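Local coordinates for NTP_transf_2 domain-containing protein (Capnocytophaga granulosa, PDB 6WT9), which synthesises the second messenger 3',3'-c-di-GMP from two GTP molecules as the nucleotide cyclase of a CBASS antiphage defence system, at residues 329-332 with 333-337. Sequence-based numbering, arbitrary orientation.
Sequences KKES and LKMLL
Glu331 and Lys334 meet through their side chains on the more exposed side of an amphipathic alpha-helix, residues 327-347, the last helix of this CD-NTase. Glu331 swings CG away from its own N (chi1 -164°) and then bends at chi2, which brings the carboxylate over to Lys334. Lys334 runs straight beyond CG and passes the carboxylate at a slant: its CD lies 3.7 Å from Glu331 OE1, and the same oxygen stands 3.9 Å from Lys334 NZ. This i to i+3 salt bridge is long, and the CD methylene lies slightly nearer the carboxylate than the ammonium does. Nearer the backbone, Lys334 CG rests 3.3 Å from Lys330 O, the carbonyl that accepts Lys334 N at 2.9 Å. Met335, present as selenomethionine, repeats this pattern one residue on, with CG 3.2 Å from Glu331 O, while bends at chi2 and chi3 turn its selenium end away from the preceding turn. Met335 N bonds to Glu331 O, and the same i to i+4 bonding joins Leu333 N to Lys329 O and Leu336 N to Ser332 O. Leu333 and Leu336 line the buried face, Leu333 against Leu302 and Ile309, Leu336 against Leu299, and so seat this helix on helices 291-304 and 306-310. Lys329 leads away from the turn and reaches Asp270 in a salt bridge and Ile321 O in a hydrogen bond. Buried Ser332 places OG beside its own N (chi1 -64°), where the hydroxyl hydrogen-bonds Asp328 O one turn back and also Glu265 N, linking the helix to the loop between helices 245-259 and 268-276. At the following turn, Leu336 CB lies 3.6 Å from Ser332 O.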
ATOM      1  N   LYS A 329     -14.902   2.588 -11.928  1.00 38.62           N
ATOM      2  CA  LYS A 329     -14.010   1.655 -11.250  1.00 30.50           C
ATOM      3  C   LYS A 329     -13.889   0.351 -12.031  1.00 31.78           C
ATOM      4  O   LYS A 329     -12.788  -0.191 -12.180  1.00 32.46           O
ATOM      5  CB  LYS A 329     -14.514   1.389  -9.833  1.00 30.14           C
ATOM      6  CG  LYS A 329     -13.420   1.292  -8.791  1.00 35.01           C
ATOM      7  CD  LYS A 329     -14.013   1.091  -7.410  1.00 40.19           C
ATOM      8  CE  LYS A 329     -12.937   1.108  -6.344  1.00 44.06           C
ATOM      9  NZ  LYS A 329     -13.477   0.765  -4.999  1.00 50.84           N
ATOM     10  N   LYS A 330     -15.011  -0.163 -12.542  1.00 29.70           N
ATOM     11  CA  LYS A 330     -14.963  -1.370 -13.360  1.00 33.28           C
ATOM     12  C   LYS A 330     -14.227  -1.116 -14.668  1.00 30.55           C
ATOM     13  O   LYS A 330     -13.521  -1.997 -15.171  1.00 28.68           O
ATOM     14  CB  LYS A 330     -16.378  -1.882 -13.624  1.00 36.73           C
ATOM     15  CG  LYS A 330     -17.121  -2.292 -12.365  1.00 45.00           C
ATOM     16  CD  LYS A 330     -18.526  -2.779 -12.677  1.00 48.32           C
ATOM     17  CE  LYS A 330     -19.270  -3.146 -11.402  1.00 47.46           C
ATOM     18  NZ  LYS A 330     -20.650  -3.627 -11.681  1.00 51.86           N
ATOM     19  N   GLU A 331     -14.377   0.084 -15.234  1.00 27.11           N
ATOM     20  CA  GLU A 331     -13.600   0.439 -16.418  1.00 28.30           C
ATOM     21  C   GLU A 331     -12.114   0.511 -16.090  1.00 22.16           C
ATOM     22  O   GLU A 331     -11.268   0.154 -16.920  1.00 23.75           O
ATOM     23  CB  GLU A 331     -14.091   1.766 -16.994  1.00 34.94           C
ATOM     24  CG  GLU A 331     -13.619   2.030 -18.411  1.00 47.05           C
ATOM     25  CD  GLU A 331     -14.201   1.046 -19.411  1.00 60.17           C
ATOM     26  OE1 GLU A 331     -15.349   0.594 -19.208  1.00 66.64           O
ATOM     27  OE2 GLU A 331     -13.507   0.717 -20.397  1.00 61.89           O
ATOM     28  N   SER A 332     -11.779   0.968 -14.882  1.00 16.03           N
ATOM     29  CA  SER A 332     -10.389   0.929 -14.439  1.00 21.88           C
ATOM     30  C   SER A 332      -9.906  -0.507 -14.273  1.00 22.19           C
ATOM     31  O   SER A 332      -8.750  -0.819 -14.581  1.00 23.86           O
ATOM     32  CB  SER A 332     -10.233   1.706 -13.132  1.00 26.78           C
ATOM     33  OG  SER A 332     -10.521   3.079 -13.320  1.00 33.30           O
ATOM     34  N   LEU A 333     -10.778  -1.394 -13.788  1.00 22.84           N
ATOM     35  CA  LEU A 333     -10.428  -2.809 -13.718  1.00 22.75           C
ATOM     36  C   LEU A 333     -10.182  -3.380 -15.108  1.00 23.24           C
ATOM     37  O   LEU A 333      -9.280  -4.206 -15.298  1.00 22.21           O
ATOM     38  CB  LEU A 333     -11.533  -3.589 -13.004  1.00 26.84           C
ATOM     39  CG  LEU A 333     -11.370  -5.111 -12.937  1.00 30.56           C
ATOM     40  CD1 LEU A 333     -10.106  -5.487 -12.183  1.00 27.75           C
ATOM     41  CD2 LEU A 333     -12.589  -5.754 -12.297  1.00 35.19           C
ATOM     42  N   LYS A 334     -10.974  -2.952 -16.094  1.00 20.81           N
ATOM     43  CA  LYS A 334     -10.775  -3.420 -17.462  1.00 21.00           C
ATOM     44  C   LYS A 334      -9.435  -2.952 -18.016  1.00 19.05           C
ATOM     45  O   LYS A 334      -8.724  -3.729 -18.666  1.00 17.58           O
ATOM     46  CB  LYS A 334     -11.917  -2.941 -18.359  1.00 29.59           C
ATOM     47  CG  LYS A 334     -13.271  -3.553 -18.043  1.00 38.86           C
ATOM     48  CD  LYS A 334     -14.349  -2.975 -18.948  1.00 48.78           C
ATOM     49  CE  LYS A 334     -15.716  -3.559 -18.630  1.00 55.54           C
ATOM     50  NZ  LYS A 334     -16.776  -3.000 -19.514  1.00 59.01           N
HETATM   51  N   MSE A 335      -9.071  -1.695 -17.770  1.00 17.87           N
HETATM   52  CA  MSE A 335      -7.811  -1.156 -18.275  1.00 20.09           C
HETATM   53  C   MSE A 335      -6.616  -1.849 -17.634  1.00 19.15           C
HETATM   54  O   MSE A 335      -5.582  -2.038 -18.274  1.00 19.40           O
HETATM   55  CB  MSE A 335      -7.726   0.354 -18.039  1.00 21.39           C
HETATM   56  CG  MSE A 335      -8.795   1.163 -18.756  1.00 27.93           C
HETATM   57 SE   MSE A 335      -9.204   0.509 -20.547  0.39 39.78          SE
HETATM   58  CE  MSE A 335      -7.476   0.759 -21.401  1.00 34.54           C
ATOM     59  N   LEU A 336      -6.759  -2.225 -16.361  1.00 17.57           N
ATOM     60  CA  LEU A 336      -5.707  -2.993 -15.701  1.00 19.41           C
ATOM     61  C   LEU A 336      -5.594  -4.387 -16.304  1.00 20.88           C
ATOM     62  O   LEU A 336      -4.492  -4.937 -16.414  1.00 20.16           O
ATOM     63  CB  LEU A 336      -5.976  -3.068 -14.198  1.00 15.05           C
ATOM     64  CG  LEU A 336      -4.917  -3.750 -13.333  1.00 21.66           C
ATOM     65  CD1 LEU A 336      -3.575  -3.048 -13.472  1.00 21.19           C
ATOM     66  CD2 LEU A 336      -5.361  -3.776 -11.878  1.00 24.25           C
ATOM     67  N   LEU A 337      -6.725  -4.972 -16.706  1.00 20.12           N
ATOM     68  CA  LEU A 337      -6.696  -6.256 -17.400  1.00 20.59           C
ATOM     69  C   LEU A 337      -5.953  -6.150 -18.727  1.00 23.44           C
ATOM     70  O   LEU A 337      -5.250  -7.086 -19.130  1.00 23.44           O
ATOM     71  CB  LEU A 337      -8.121  -6.760 -17.618  1.00 18.83           C
ATOM     72  CG  LEU A 337      -8.286  -8.056 -18.411  1.00 13.84           C
ATOM     73  CD1 LEU A 337      -7.523  -9.191 -17.746  1.00 12.29           C
ATOM     74  CD2 LEU A 337      -9.758  -8.401 -18.547  1.00 19.87           C
TER